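Local coordinates for putative DNA protection protein (Streptomyces coelicolor, PDB 4CYB) that probably oxidises ferrous iron and stores it in a hollow twelve-subunit ferritin-like shell of the Dps family, with ferric ions bound between its subunits, at residues 43-48 / 105-110; 37-42 / 67-72; 23-28 / 80-85; 28-33 / 94-99; 7-12 / 19-24. One frame throughout, in Å; residues are numbered along the deposited sequence.

Contact 1 (43-48 / 105-110). With FE (Fe (III) ion), chain V.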
# COMPACT_ATOMS: atom_id res chain seq x y z
N LYS J 43 4.09 -6.92 -27.66
CA LYS J 43 2.61 -6.82 -27.51
C LYS J 43 1.87 -7.70 -28.56
O LYS J 43 0.95 -8.44 -28.24
CB LYS J 43 2.07 -5.37 -27.64
CG LYS J 43 2.45 -4.43 -26.48
CD LYS J 43 1.99 -4.96 -25.08
CE LYS J 43 0.44 -5.13 -25.04
NZ LYS J 43 0.08 -5.34 -23.60
N LYS J 44 2.35 -7.69 -29.80
CA LYS J 44 1.82 -8.61 -30.83
C LYS J 44 1.80 -10.07 -30.34
O LYS J 44 0.77 -10.74 -30.43
CB LYS J 44 2.57 -8.45 -32.17
CG LYS J 44 2.14 -9.42 -33.34
CD LYS J 44 3.18 -9.35 -34.50
CE LYS J 44 3.02 -10.45 -35.58
NZ LYS J 44 1.84 -10.13 -36.44
N TYR J 45 2.91 -10.56 -29.81
CA TYR J 45 2.98 -11.95 -29.44
C TYR J 45 2.25 -12.20 -28.09
O TYR J 45 1.76 -13.26 -27.88
CB TYR J 45 4.46 -12.34 -29.38
CG TYR J 45 5.13 -12.27 -30.76
CD1 TYR J 45 4.38 -12.55 -31.94
CD2 TYR J 45 6.48 -11.97 -30.88
CE1 TYR J 45 4.97 -12.53 -33.21
CE2 TYR J 45 7.06 -11.87 -32.16
CZ TYR J 45 6.33 -12.17 -33.30
OH TYR J 45 6.95 -12.11 -34.52
N HIS J 46 2.21 -11.21 -27.19
CA HIS J 46 1.35 -11.28 -25.96
C HIS J 46 -0.07 -11.56 -26.42
O HIS J 46 -0.73 -12.41 -25.80
CB HIS J 46 1.46 -9.92 -25.23
CG HIS J 46 0.45 -9.69 -24.09
ND1 HIS J 46 0.56 -10.31 -22.91
CD2 HIS J 46 -0.61 -8.80 -23.99
CE1 HIS J 46 -0.37 -9.82 -22.02
NE2 HIS J 46 -1.12 -8.91 -22.70
N TRP J 47 -0.55 -10.91 -27.50
CA TRP J 47 -1.95 -11.16 -27.98
C TRP J 47 -2.14 -12.43 -28.75
O TRP J 47 -3.10 -13.16 -28.52
CB TRP J 47 -2.46 -10.02 -28.85
CG TRP J 47 -2.45 -8.70 -28.09
CD1 TRP J 47 -2.86 -8.47 -26.79
CD2 TRP J 47 -1.98 -7.43 -28.60
NE1 TRP J 47 -2.65 -7.14 -26.42
CE2 TRP J 47 -2.17 -6.44 -27.49
CE3 TRP J 47 -1.49 -6.98 -29.85
CZ2 TRP J 47 -1.81 -5.11 -27.63
CZ3 TRP J 47 -1.17 -5.62 -29.99
CH2 TRP J 47 -1.29 -4.72 -28.91
N LEU J 48 -1.19 -12.70 -29.67
CA LEU J 48 -1.35 -13.81 -30.61
C LEU J 48 -0.92 -15.15 -30.08
O LEU J 48 -1.10 -16.17 -30.77
CB LEU J 48 -0.51 -13.59 -31.87
CG LEU J 48 -0.84 -12.39 -32.79
CD1 LEU J 48 -0.17 -12.49 -34.16
CD2 LEU J 48 -2.29 -11.94 -32.82
N GLY J 105 0.07 -11.95 -40.00
CA GLY J 105 -0.69 -13.01 -39.31
C GLY J 105 0.06 -13.66 -38.15
O GLY J 105 0.98 -13.06 -37.53
N VAL J 106 -0.36 -14.88 -37.82
CA VAL J 106 0.17 -15.60 -36.64
C VAL J 106 1.24 -16.58 -37.08
O VAL J 106 0.96 -17.46 -37.91
CB VAL J 106 -0.96 -16.37 -35.93
CG1 VAL J 106 -0.46 -17.05 -34.64
CG2 VAL J 106 -2.13 -15.46 -35.62
N GLU J 107 2.47 -16.40 -36.59
CA GLU J 107 3.59 -17.34 -36.83
C GLU J 107 3.57 -18.50 -35.86
O GLU J 107 2.84 -18.47 -34.85
CB GLU J 107 4.94 -16.61 -36.63
CG GLU J 107 5.25 -15.48 -37.63
CD GLU J 107 6.16 -14.40 -37.00
OE1 GLU J 107 5.66 -13.48 -36.30
OE2 GLU J 107 7.40 -14.47 -37.17
N GLU J 108 4.39 -19.55 -36.12
CA GLU J 108 4.62 -20.58 -35.08
C GLU J 108 5.27 -19.98 -33.82
O GLU J 108 6.04 -19.03 -33.94
CB GLU J 108 5.58 -21.67 -35.62
CG GLU J 108 4.97 -22.43 -36.77
CD GLU J 108 5.69 -23.74 -37.10
OE1 GLU J 108 6.91 -23.86 -36.84
OE2 GLU J 108 5.00 -24.65 -37.62
N VAL J 109 4.94 -20.52 -32.65
CA VAL J 109 5.50 -20.01 -31.37
C VAL J 109 7.04 -19.87 -31.36
O VAL J 109 7.54 -18.79 -31.05
CB VAL J 109 4.93 -20.80 -30.18
CG1 VAL J 109 5.61 -20.40 -28.89
CG2 VAL J 109 3.44 -20.55 -30.12
N PRO J 110 7.79 -20.94 -31.74
CA PRO J 110 9.25 -20.81 -31.74
C PRO J 110 9.75 -19.76 -32.73
O PRO J 110 10.77 -19.15 -32.49
CB PRO J 110 9.77 -22.24 -32.09
CG PRO J 110 8.59 -22.97 -32.65
CD PRO J 110 7.35 -22.32 -32.07
FE FE V . -3.09 -7.78 -21.70
O HOH W 1 -1.45 -6.22 -20.85
O HOH W 2 -2.80 -9.47 -20.10
O HOH W 3 -4.61 -7.35 -19.87

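Contact 2 (37-42 / 67-72)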
# COMPACT_ATOMS: atom_id res chain seq x y z
N ILE J 37 9.77 -0.82 -32.38
CA ILE J 37 9.31 -2.03 -33.08
C ILE J 37 9.30 -3.23 -32.09
O ILE J 37 8.40 -4.04 -32.12
CB ILE J 37 10.28 -2.36 -34.27
CG1 ILE J 37 10.32 -1.15 -35.21
CG2 ILE J 37 9.86 -3.66 -34.96
CD1 ILE J 37 8.96 -0.85 -35.84
N LEU J 38 10.31 -3.31 -31.24
CA LEU J 38 10.46 -4.43 -30.32
C LEU J 38 9.33 -4.42 -29.27
O LEU J 38 8.74 -5.46 -28.99
CB LEU J 38 11.84 -4.43 -29.65
CG LEU J 38 12.01 -5.58 -28.66
CD1 LEU J 38 11.65 -6.93 -29.31
CD2 LEU J 38 13.48 -5.58 -28.16
N HIS J 39 8.95 -3.22 -28.82
CA HIS J 39 7.80 -3.13 -27.89
C HIS J 39 6.56 -3.72 -28.58
O HIS J 39 5.80 -4.51 -28.01
CB HIS J 39 7.53 -1.66 -27.51
CG HIS J 39 6.18 -1.49 -26.83
ND1 HIS J 39 5.98 -1.79 -25.51
CD2 HIS J 39 4.96 -1.23 -27.36
CE1 HIS J 39 4.64 -1.63 -25.21
NE2 HIS J 39 4.03 -1.28 -26.33
N ASP J 40 6.30 -3.27 -29.80
CA ASP J 40 5.15 -3.69 -30.55
C ASP J 40 5.22 -5.18 -30.93
O ASP J 40 4.20 -5.84 -30.99
CB ASP J 40 4.96 -2.79 -31.77
CG ASP J 40 4.39 -1.39 -31.38
OD1 ASP J 40 3.98 -1.16 -30.17
OD2 ASP J 40 4.34 -0.50 -32.27
N LEU J 41 6.42 -5.74 -31.14
CA LEU J 41 6.52 -7.20 -31.32
C LEU J 41 6.14 -7.96 -30.03
O LEU J 41 5.44 -8.96 -30.07
CB LEU J 41 7.97 -7.59 -31.72
CG LEU J 41 8.44 -7.40 -33.16
CD1 LEU J 41 9.90 -7.85 -33.14
CD2 LEU J 41 7.57 -8.31 -34.07
N TYR J 42 6.56 -7.46 -28.88
CA TYR J 42 6.25 -8.15 -27.64
C TYR J 42 4.73 -8.07 -27.41
O TYR J 42 4.14 -9.06 -27.03
CB TYR J 42 6.99 -7.50 -26.47
CG TYR J 42 8.26 -8.18 -26.15
CD1 TYR J 42 8.24 -9.48 -25.64
CD2 TYR J 42 9.49 -7.52 -26.35
CE1 TYR J 42 9.41 -10.12 -25.31
CE2 TYR J 42 10.68 -8.17 -26.05
CZ TYR J 42 10.61 -9.46 -25.54
OH TYR J 42 11.76 -10.13 -25.19
N GLU J 67 8.65 -3.27 -19.73
CA GLU J 67 10.03 -2.79 -19.56
C GLU J 67 10.52 -2.03 -20.80
O GLU J 67 11.18 -0.97 -20.64
CB GLU J 67 10.93 -3.99 -19.22
CG GLU J 67 10.70 -4.50 -17.77
CD GLU J 67 11.31 -5.91 -17.53
OE1 GLU J 67 11.94 -6.48 -18.45
OE2 GLU J 67 11.09 -6.50 -16.43
N GLN J 68 10.17 -2.52 -22.00
CA GLN J 68 10.56 -1.82 -23.24
C GLN J 68 9.85 -0.48 -23.34
O GLN J 68 10.42 0.52 -23.77
CB GLN J 68 10.23 -2.65 -24.48
CG GLN J 68 11.08 -3.96 -24.56
CD GLN J 68 12.55 -3.72 -24.97
OE1 GLN J 68 12.90 -2.67 -25.51
NE2 GLN J 68 13.42 -4.72 -24.69
N LEU J 69 8.58 -0.42 -22.90
CA LEU J 69 7.89 0.87 -22.98
C LEU J 69 8.56 1.91 -22.08
O LEU J 69 8.59 3.10 -22.43
CB LEU J 69 6.40 0.69 -22.50
CG LEU J 69 5.51 1.94 -22.69
CD1 LEU J 69 5.18 2.05 -24.19
CD2 LEU J 69 4.26 1.72 -21.83
N GLU J 70 9.03 1.51 -20.90
CA GLU J 70 9.71 2.43 -20.00
C GLU J 70 11.08 2.87 -20.64
O GLU J 70 11.45 4.04 -20.56
CB GLU J 70 9.90 1.85 -18.57
CG GLU J 70 10.93 2.73 -17.83
CD GLU J 70 11.16 2.51 -16.32
OE1 GLU J 70 11.05 1.37 -15.81
OE2 GLU J 70 11.48 3.53 -15.63
N LEU J 71 11.77 1.94 -21.27
CA LEU J 71 13.00 2.33 -22.04
C LEU J 71 12.70 3.38 -23.15
O LEU J 71 13.44 4.33 -23.33
CB LEU J 71 13.67 1.12 -22.68
CG LEU J 71 14.33 0.09 -21.76
CD1 LEU J 71 14.90 -1.07 -22.61
CD2 LEU J 71 15.36 0.79 -20.86
N ILE J 72 11.62 3.19 -23.91
CA ILE J 72 11.23 4.14 -24.95
C ILE J 72 11.09 5.54 -24.34
O ILE J 72 11.62 6.52 -24.86
CB ILE J 72 9.89 3.72 -25.63
CG1 ILE J 72 10.14 2.50 -26.53
CG2 ILE J 72 9.19 4.88 -26.38
CD1 ILE J 72 8.91 1.69 -26.82

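Contact 3 (23-28 / 80-85)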
# COMPACT_ATOMS: atom_id res chain seq x y z
N TYR J 23 25.03 14.29 -32.34
CA TYR J 23 25.43 12.90 -32.55
C TYR J 23 24.68 11.95 -31.58
O TYR J 23 24.17 10.88 -31.97
CB TYR J 23 26.96 12.73 -32.42
CG TYR J 23 27.39 11.31 -32.67
CD1 TYR J 23 27.55 10.83 -34.00
CD2 TYR J 23 27.64 10.45 -31.62
CE1 TYR J 23 27.95 9.52 -34.24
CE2 TYR J 23 28.01 9.12 -31.85
CZ TYR J 23 28.18 8.67 -33.18
OH TYR J 23 28.55 7.36 -33.42
N SER J 24 24.59 12.33 -30.31
CA SER J 24 23.90 11.44 -29.32
C SER J 24 22.44 11.30 -29.75
O SER J 24 21.89 10.17 -29.70
CB SER J 24 24.03 12.00 -27.90
OG SER J 24 25.31 11.76 -27.36
N CYS J 25 21.81 12.41 -30.17
CA CYS J 25 20.41 12.32 -30.62
C CYS J 25 20.20 11.40 -31.84
O CYS J 25 19.24 10.66 -31.87
CB CYS J 25 19.76 13.66 -30.89
SG CYS J 25 19.55 14.65 -29.38
N GLN J 26 21.13 11.44 -32.83
CA GLN J 26 21.03 10.48 -33.94
C GLN J 26 21.17 9.06 -33.45
O GLN J 26 20.38 8.22 -33.88
CB GLN J 26 22.16 10.72 -34.97
CG GLN J 26 22.07 12.06 -35.65
CD GLN J 26 23.38 12.46 -36.37
OE1 GLN J 26 23.44 13.53 -36.98
NE2 GLN J 26 24.40 11.60 -36.33
N ARG J 27 22.15 8.75 -32.57
CA ARG J 27 22.29 7.39 -32.11
C ARG J 27 21.05 6.97 -31.26
O ARG J 27 20.55 5.83 -31.39
CB ARG J 27 23.57 7.14 -31.30
CG ARG J 27 24.88 7.48 -32.01
CD ARG J 27 25.04 6.83 -33.37
NE ARG J 27 24.88 5.40 -33.34
CZ ARG J 27 25.86 4.50 -33.27
NH1 ARG J 27 27.16 4.88 -33.19
NH2 ARG J 27 25.56 3.22 -33.32
N LEU J 28 20.60 7.90 -30.41
CA LEU J 28 19.45 7.56 -29.52
C LEU J 28 18.22 7.30 -30.35
O LEU J 28 17.43 6.39 -29.99
CB LEU J 28 19.21 8.65 -28.47
CG LEU J 28 20.26 8.68 -27.34
CD1 LEU J 28 20.21 9.95 -26.50
CD2 LEU J 28 20.22 7.43 -26.46
N GLN J 80 15.14 14.67 -25.88
CA GLN J 80 14.65 16.03 -25.62
C GLN J 80 15.59 16.83 -24.69
O GLN J 80 15.81 18.04 -24.88
CB GLN J 80 13.22 15.97 -25.00
CG GLN J 80 12.23 15.24 -25.91
CD GLN J 80 12.15 15.88 -27.29
OE1 GLN J 80 12.26 15.19 -28.27
NE2 GLN J 80 12.03 17.20 -27.37
N THR J 81 16.14 16.15 -23.68
CA THR J 81 17.06 16.75 -22.75
C THR J 81 18.31 17.29 -23.48
O THR J 81 18.91 18.28 -23.05
CB THR J 81 17.50 15.69 -21.71
OG1 THR J 81 16.35 15.32 -20.90
CG2 THR J 81 18.64 16.26 -20.80
N LEU J 82 18.69 16.63 -24.57
CA LEU J 82 19.87 17.10 -25.36
C LEU J 82 19.47 18.18 -26.36
O LEU J 82 20.33 18.64 -27.14
CB LEU J 82 20.49 15.88 -26.09
CG LEU J 82 21.03 14.82 -25.13
CD1 LEU J 82 21.33 13.55 -25.90
CD2 LEU J 82 22.31 15.25 -24.42
N GLY J 83 18.20 18.60 -26.37
CA GLY J 83 17.76 19.69 -27.27
C GLY J 83 17.29 19.16 -28.61
O GLY J 83 17.07 19.92 -29.53
N GLY J 84 17.21 17.84 -28.75
CA GLY J 84 16.84 17.20 -30.04
C GLY J 84 15.33 16.93 -30.15
O GLY J 84 14.51 17.47 -29.36
N VAL J 85 14.99 16.16 -31.17
CA VAL J 85 13.60 15.76 -31.45
C VAL J 85 13.49 14.25 -31.48
O VAL J 85 14.07 13.56 -32.38
CB VAL J 85 13.07 16.42 -32.77
CG1 VAL J 85 11.55 16.14 -32.95
CG2 VAL J 85 13.37 17.93 -32.72

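Contact 4 (28-33 / 94-99)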
# COMPACT_ATOMS: atom_id res chain seq x y z
N LEU J 28 20.60 7.90 -30.41
CA LEU J 28 19.45 7.56 -29.52
C LEU J 28 18.22 7.30 -30.35
O LEU J 28 17.43 6.39 -29.99
CB LEU J 28 19.21 8.65 -28.47
CG LEU J 28 20.26 8.68 -27.34
CD1 LEU J 28 20.21 9.95 -26.50
CD2 LEU J 28 20.22 7.43 -26.46
N ASN J 29 18.01 8.10 -31.40
CA ASN J 29 16.82 7.92 -32.21
C ASN J 29 16.79 6.59 -32.94
O ASN J 29 15.74 6.05 -33.18
CB ASN J 29 16.52 9.08 -33.17
CG ASN J 29 15.65 10.15 -32.51
OD1 ASN J 29 14.67 9.83 -31.83
ND2 ASN J 29 15.99 11.41 -32.75
N LYS J 30 17.95 6.08 -33.33
CA LYS J 30 17.96 4.76 -33.95
C LYS J 30 17.59 3.68 -32.94
O LYS J 30 16.76 2.78 -33.24
CB LYS J 30 19.35 4.46 -34.61
CG LYS J 30 19.45 3.07 -35.27
CD LYS J 30 18.30 2.82 -36.25
CE LYS J 30 18.65 1.63 -37.15
NZ LYS J 30 19.07 0.43 -36.41
N VAL J 31 18.17 3.76 -31.76
CA VAL J 31 17.83 2.81 -30.69
C VAL J 31 16.33 2.92 -30.41
O VAL J 31 15.66 1.90 -30.19
CB VAL J 31 18.65 3.10 -29.41
CG1 VAL J 31 18.12 2.26 -28.23
CG2 VAL J 31 20.13 2.74 -29.68
N LEU J 32 15.84 4.14 -30.35
CA LEU J 32 14.39 4.40 -30.04
C LEU J 32 13.50 3.78 -31.11
O LEU J 32 12.52 3.08 -30.77
CB LEU J 32 14.19 5.91 -29.95
CG LEU J 32 12.92 6.49 -29.35
CD1 LEU J 32 12.63 5.78 -28.02
CD2 LEU J 32 13.16 7.98 -29.20
N ALA J 33 13.83 3.98 -32.39
CA ALA J 33 13.07 3.37 -33.51
C ALA J 33 13.06 1.85 -33.40
O ALA J 33 12.02 1.22 -33.51
CB ALA J 33 13.61 3.85 -34.89
N ALA J 94 9.22 3.67 -38.86
CA ALA J 94 9.32 2.74 -40.02
C ALA J 94 10.48 3.09 -40.94
O ALA J 94 11.16 2.21 -41.47
CB ALA J 94 8.00 2.72 -40.81
N GLU J 95 10.74 4.38 -41.06
CA GLU J 95 11.76 4.87 -41.97
C GLU J 95 13.15 4.84 -41.38
O GLU J 95 14.12 4.95 -42.13
CB GLU J 95 11.45 6.28 -42.44
CG GLU J 95 10.13 6.36 -43.21
CD GLU J 95 9.67 7.80 -43.35
OE1 GLU J 95 10.21 8.68 -42.63
OE2 GLU J 95 8.74 8.07 -44.13
N ILE J 96 13.26 4.68 -40.05
CA ILE J 96 14.54 4.75 -39.36
C ILE J 96 14.99 3.35 -38.89
O ILE J 96 16.23 3.01 -38.89
CB ILE J 96 14.44 5.68 -38.10
CG1 ILE J 96 14.17 7.14 -38.52
CG2 ILE J 96 15.73 5.55 -37.23
CD1 ILE J 96 13.84 8.08 -37.35
N THR J 97 14.03 2.50 -38.49
CA THR J 97 14.41 1.21 -37.85
C THR J 97 15.06 0.26 -38.86
O THR J 97 14.78 0.33 -40.07
CB THR J 97 13.17 0.49 -37.26
OG1 THR J 97 13.59 -0.70 -36.55
CG2 THR J 97 12.13 0.14 -38.38
N THR J 98 15.92 -0.63 -38.39
CA THR J 98 16.30 -1.73 -39.24
C THR J 98 15.76 -3.10 -38.75
O THR J 98 16.17 -4.14 -39.24
CB THR J 98 17.83 -1.79 -39.40
OG1 THR J 98 18.44 -1.86 -38.13
CG2 THR J 98 18.37 -0.55 -40.19
N VAL J 99 14.83 -3.10 -37.79
CA VAL J 99 14.21 -4.35 -37.38
C VAL J 99 13.17 -4.73 -38.43
O VAL J 99 12.24 -3.96 -38.65
CB VAL J 99 13.49 -4.23 -35.98
CG1 VAL J 99 12.87 -5.57 -35.57
CG2 VAL J 99 14.49 -3.74 -34.94

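Contact 5 (7-12 / 19-24)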
# COMPACT_ATOMS: atom_id res chain seq x y z
N GLY J 7 15.83 16.06 -36.56
CA GLY J 7 17.27 15.94 -36.86
C GLY J 7 18.12 17.18 -36.60
O GLY J 7 19.26 17.23 -37.04
N THR J 8 17.57 18.16 -35.86
CA THR J 8 18.35 19.30 -35.34
C THR J 8 18.40 19.29 -33.81
O THR J 8 17.60 18.61 -33.17
CB THR J 8 17.72 20.65 -35.75
OG1 THR J 8 16.45 20.82 -35.13
CG2 THR J 8 17.57 20.76 -37.29
N VAL J 9 19.32 20.07 -33.23
CA VAL J 9 19.30 20.32 -31.78
C VAL J 9 19.19 21.84 -31.55
O VAL J 9 19.66 22.67 -32.41
CB VAL J 9 20.54 19.74 -31.05
CG1 VAL J 9 20.57 18.22 -31.12
CG2 VAL J 9 21.86 20.35 -31.58
N LYS J 10 18.55 22.23 -30.46
CA LYS J 10 18.52 23.65 -30.17
C LYS J 10 19.68 24.04 -29.30
O LYS J 10 20.38 23.18 -28.78
CB LYS J 10 17.16 24.17 -29.66
CG LYS J 10 16.48 23.41 -28.55
CD LYS J 10 15.11 24.03 -28.27
CE LYS J 10 14.40 23.30 -27.12
NZ LYS J 10 13.34 24.13 -26.46
N GLN J 11 19.91 25.34 -29.17
CA GLN J 11 20.86 25.80 -28.18
C GLN J 11 20.24 25.35 -26.84
O GLN J 11 19.07 25.67 -26.56
CB GLN J 11 21.05 27.32 -28.23
CG GLN J 11 22.05 27.76 -27.18
CD GLN J 11 23.32 26.91 -27.27
OE1 GLN J 11 24.05 26.98 -28.27
NE2 GLN J 11 23.55 26.05 -26.27
N PHE J 12 21.00 24.59 -26.06
CA PHE J 12 20.46 24.07 -24.79
C PHE J 12 21.52 24.10 -23.68
O PHE J 12 22.71 23.79 -23.93
CB PHE J 12 19.86 22.65 -24.98
CG PHE J 12 18.49 22.45 -24.34
CD1 PHE J 12 17.46 23.39 -24.51
CD2 PHE J 12 18.21 21.29 -23.61
CE1 PHE J 12 16.20 23.19 -23.94
CE2 PHE J 12 16.94 21.08 -23.03
CZ PHE J 12 15.94 22.04 -23.21
N ASP J 19 27.82 19.62 -31.36
CA ASP J 19 28.16 18.42 -32.14
C ASP J 19 27.87 17.12 -31.33
O ASP J 19 27.38 16.14 -31.88
CB ASP J 19 29.66 18.38 -32.46
CG ASP J 19 30.05 19.30 -33.62
OD1 ASP J 19 29.15 19.76 -34.37
OD2 ASP J 19 31.26 19.60 -33.75
N THR J 20 28.24 17.16 -30.06
CA THR J 20 28.03 16.03 -29.12
C THR J 20 26.56 15.73 -28.98
O THR J 20 26.15 14.59 -29.14
CB THR J 20 28.68 16.28 -27.76
OG1 THR J 20 30.10 16.33 -27.96
CG2 THR J 20 28.36 15.12 -26.78
N ARG J 21 25.77 16.76 -28.79
CA ARG J 21 24.32 16.56 -28.66
C ARG J 21 23.65 16.05 -29.92
O ARG J 21 22.83 15.13 -29.89
CB ARG J 21 23.68 17.85 -28.15
CG ARG J 21 24.23 18.22 -26.78
CD ARG J 21 23.51 19.40 -26.18
NE ARG J 21 23.86 20.68 -26.79
CZ ARG J 21 23.08 21.42 -27.56
NH1 ARG J 21 21.85 21.03 -27.85
NH2 ARG J 21 23.52 22.60 -28.02
N LEU J 22 24.02 16.61 -31.07
CA LEU J 22 23.48 16.14 -32.32
C LEU J 22 23.79 14.68 -32.57
O LEU J 22 22.94 13.90 -33.00
CB LEU J 22 24.12 16.97 -33.44
CG LEU J 22 23.31 17.44 -34.64
CD1 LEU J 22 24.12 17.18 -35.92
CD2 LEU J 22 21.92 16.86 -34.73
N TYR J 23 25.03 14.29 -32.34
CA TYR J 23 25.43 12.90 -32.55
C TYR J 23 24.68 11.95 -31.58
O TYR J 23 24.17 10.88 -31.97
CB TYR J 23 26.96 12.73 -32.42
CG TYR J 23 27.39 11.31 -32.67
CD1 TYR J 23 27.55 10.83 -34.00
CD2 TYR J 23 27.64 10.45 -31.62
CE1 TYR J 23 27.95 9.52 -34.24
CE2 TYR J 23 28.01 9.12 -31.85
CZ TYR J 23 28.18 8.67 -33.18
OH TYR J 23 28.55 7.36 -33.42
N SER J 24 24.59 12.33 -30.31
CA SER J 24 23.90 11.44 -29.32
C SER J 24 22.44 11.30 -29.75
O SER J 24 21.89 10.17 -29.70
CB SER J 24 24.03 12.00 -27.90
OG SER J 24 25.31 11.76 -27.36

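Contact 1 (43-48 / 105-110)
Tyr-45 and Glu-107 meet through one short hydrogen bond at the tight centre of this contact. Tyr-45 OH gives its proton to Glu-107 OE1 (2.6 Å), on the syn side of a carboxylate turned 51° from the ring. The oxygen OE1 lies at the ring's edge, while OE2 is held by Arg-115. A phenylalanine in place of Tyr-45 would probably leave Glu-107 OE1 without its donor and the carboxylate freer to turn about its link to Arg-115. Away from this pair, Leu-48 CD1 packs on Val-106 CG2 at 3.8 Å. Lys-44 is held by polar contacts instead: NZ bonds the backbone oxygens of Gly-105, at 3.2 Å, and Pro-103. By contrast, Glu-108 turns off to a partly exposed position and takes no part. On another side of helix 18-48, His-46 NE2 coordinates iron (2.5 Å) together with Asp-73 and Glu-77 of a second subunit. Tyr-45 packs on Leu-116 of helix 109-136 and Leu-61 of helix 54-81, and Val-106 joins an antiparallel sheet with the second subunit.

Contact 2 (37-42 / 67-72)
The antiparallel pairing of the first two long helices of a ferritin-like four-helix bundle brings His-39 against Leu-69 and Ile-72, and Leu-38 against Gln-68. The segment axes approach to 9.2 Å, with their directions 159° apart. His-39 has CG anti to the backbone N (chi1 167°), which lays its ring alongside Leu-69, the two side chains running in the same sense. Leu-69 CD1 sits over one ring face, 4.1 Å from the centroid and 20° off the normal, a CH-pi contact. At the root of the same side chain, His-39 CB meets Ile-72 CD1 at 3.7 Å, the two chains running at about a right angle. The bond from ND1 to the carbonyl of Ala-65 probably limits rotation of the ring. A second group forms where Leu-38 CD2 comes up against the amide of Gln-68, 3.6 Å from NE2. That buried nitrogen is satisfied elsewhere, by Gln-157 and Asn-154, so the leucine touches an amide already fixed in rotation. Around the pair, helix 140-164 covers Tyr-42 and Leu-38, helix 109-136 closes over Leu-38, and Trp-47 of a second subunit packs on Ile-72.

Contact 3 (23-28 / 80-85)
Apolar contacts carry most of the meeting between Leu-82 and the helix face made by Ser-24, Cys-25 and Leu-28. Leu-82 CD1 fits between two turns of that helix, 3.7 Å from Ser-24 CB and 3.8 Å from Leu-28 CD1, the two leucines crossing at about a right angle. Cys-25 SG, swung anti to its own carbonyl carbon (chi1 -67°), reaches Leu-82 CB at 3.6 Å and Gly-84 CA at 3.8 Å. Steric limits form a second kind of constraint. A CB on Gly-84 would fall 2.5 Å from Cys-25 SG, a clash, while at Gly-83, with phi 90°, a CB would be jammed against the carbonyl oxygen of Leu-82. Hydrogen bonds lie to the side of this apolar patch. Gly-83 N returns to Gln-80 O (2.9 Å) in the Schellman motif that ends helix 54-81, and Gly-83 O accepts from Gln-4. Ser-24 OG is bonded to Asp-139, while its CB faces the leucine. The chemistry is therefore that of a close apolar fit at a helix terminus: the sulfur takes part as a small apolar group, and two glycines with different reasons for being glycine let the chain turn past it.

Contact 4 (28-33 / 94-99)
The flat group here is an amide, not a ring: the peptide carbonyl of Ile-96 meets Lys-30. Lys-30 CE approaches Ile-96 O from beyond the oxygen at 3.3 Å, tilted from the peptide plane, and CD stands further above that plane. Of Asn-29 only the backbone oxygen meets Ile-96 CG2, while its amide is bonded elsewhere, OD1 to Val-87 N and ND2 to Val-85 O. The lysine chain and Ile-96 run past each other in opposite senses, with Lys-30 CD 3.9 Å from Ile-96 CG2. That methyl also rests on Ala-33 CB (3.6 Å), where the small residue brings helix 18-48 close to the chain. Bends at chi2 and chi4 (both 52°) curl the lysine so that NZ donates a hydrogen bond to Thr-98 OG1 (2.9 Å). Thr-97 OG1, also hydrogen-bonded to Asp-34 OD1, accepts from Val-99 N (3.0 Å), an ST turn that shapes the chain after helix 90-96, the short helix that Dps proteins carry between the second and third bundle helices. Since Asp-34 and Glu-126 also form salt bridges with NZ, the ammonium is probably kept charged and firmly placed, while the methylenes of the same side chain serve the apolar fit.

Contact 5 (7-12 / 19-24)
Arg-21 lays its guanidinium against the backbone of residues 10-12, with Phe-12 N over one face. The edge of the group points at Lys-10 O, which takes a good bond from NH1 (2.8 Å, 151°) and a weak one from NH2 (3.3 Å). The first arrives almost straight down the carbonyl, at a C=O...N angle of 173°. Val-9 CB touches NH1 at 3.7 Å, so the same guanidinium is also flanked by a hydrocarbon. Arg-21 is tied in two more directions, NH1 to the carbonyl of Leu-82 and NE to that of Leu-16. A methionine in place of Arg-21 would probably leave the carbonyls of Lys-10 and Leu-82 without this shared donor and weaken the hold on the 7-12 segment. Further along, Val-9 CG1 packs 3.8 Å from Leu-22 CA, and Leu-22 CD2 reaches Gly-7 O at 3.5 Å on the more open side. The segment 7-12 thus lies against both helix 18-48 and the turn that ends helix 54-81, while Lys-10 forms a salt bridge to Glu-163 of a neighbouring subunit and Phe-12 packs on Ala-162 of that subunit.

How the contacts relate
Helix 18-48 runs through all five contacts. In order along it they are contact 5, contact 3, contact 4, contact 2 and contact 1, so a single rod meets the N-terminal loop, the turn after helix 54-81, the segment at helix 90-96, the body of helix 54-81 and finally the strand at 106-107. Contacts 3 and 5 lie close together, centres about 6 Å apart, and are joined where Gly-83 O meets Lys-10 N. Contact 1 sits about 38 Å from contact 5, between centres, on the opposite side of the chain's centre. Contact 2 is nested within the chain closed by contacts 3 and 4 and touches contact 4 directly. All five contacts touch a second subunit, and at contact 1 the helix also brings His-46 to the ferric ion shared with it.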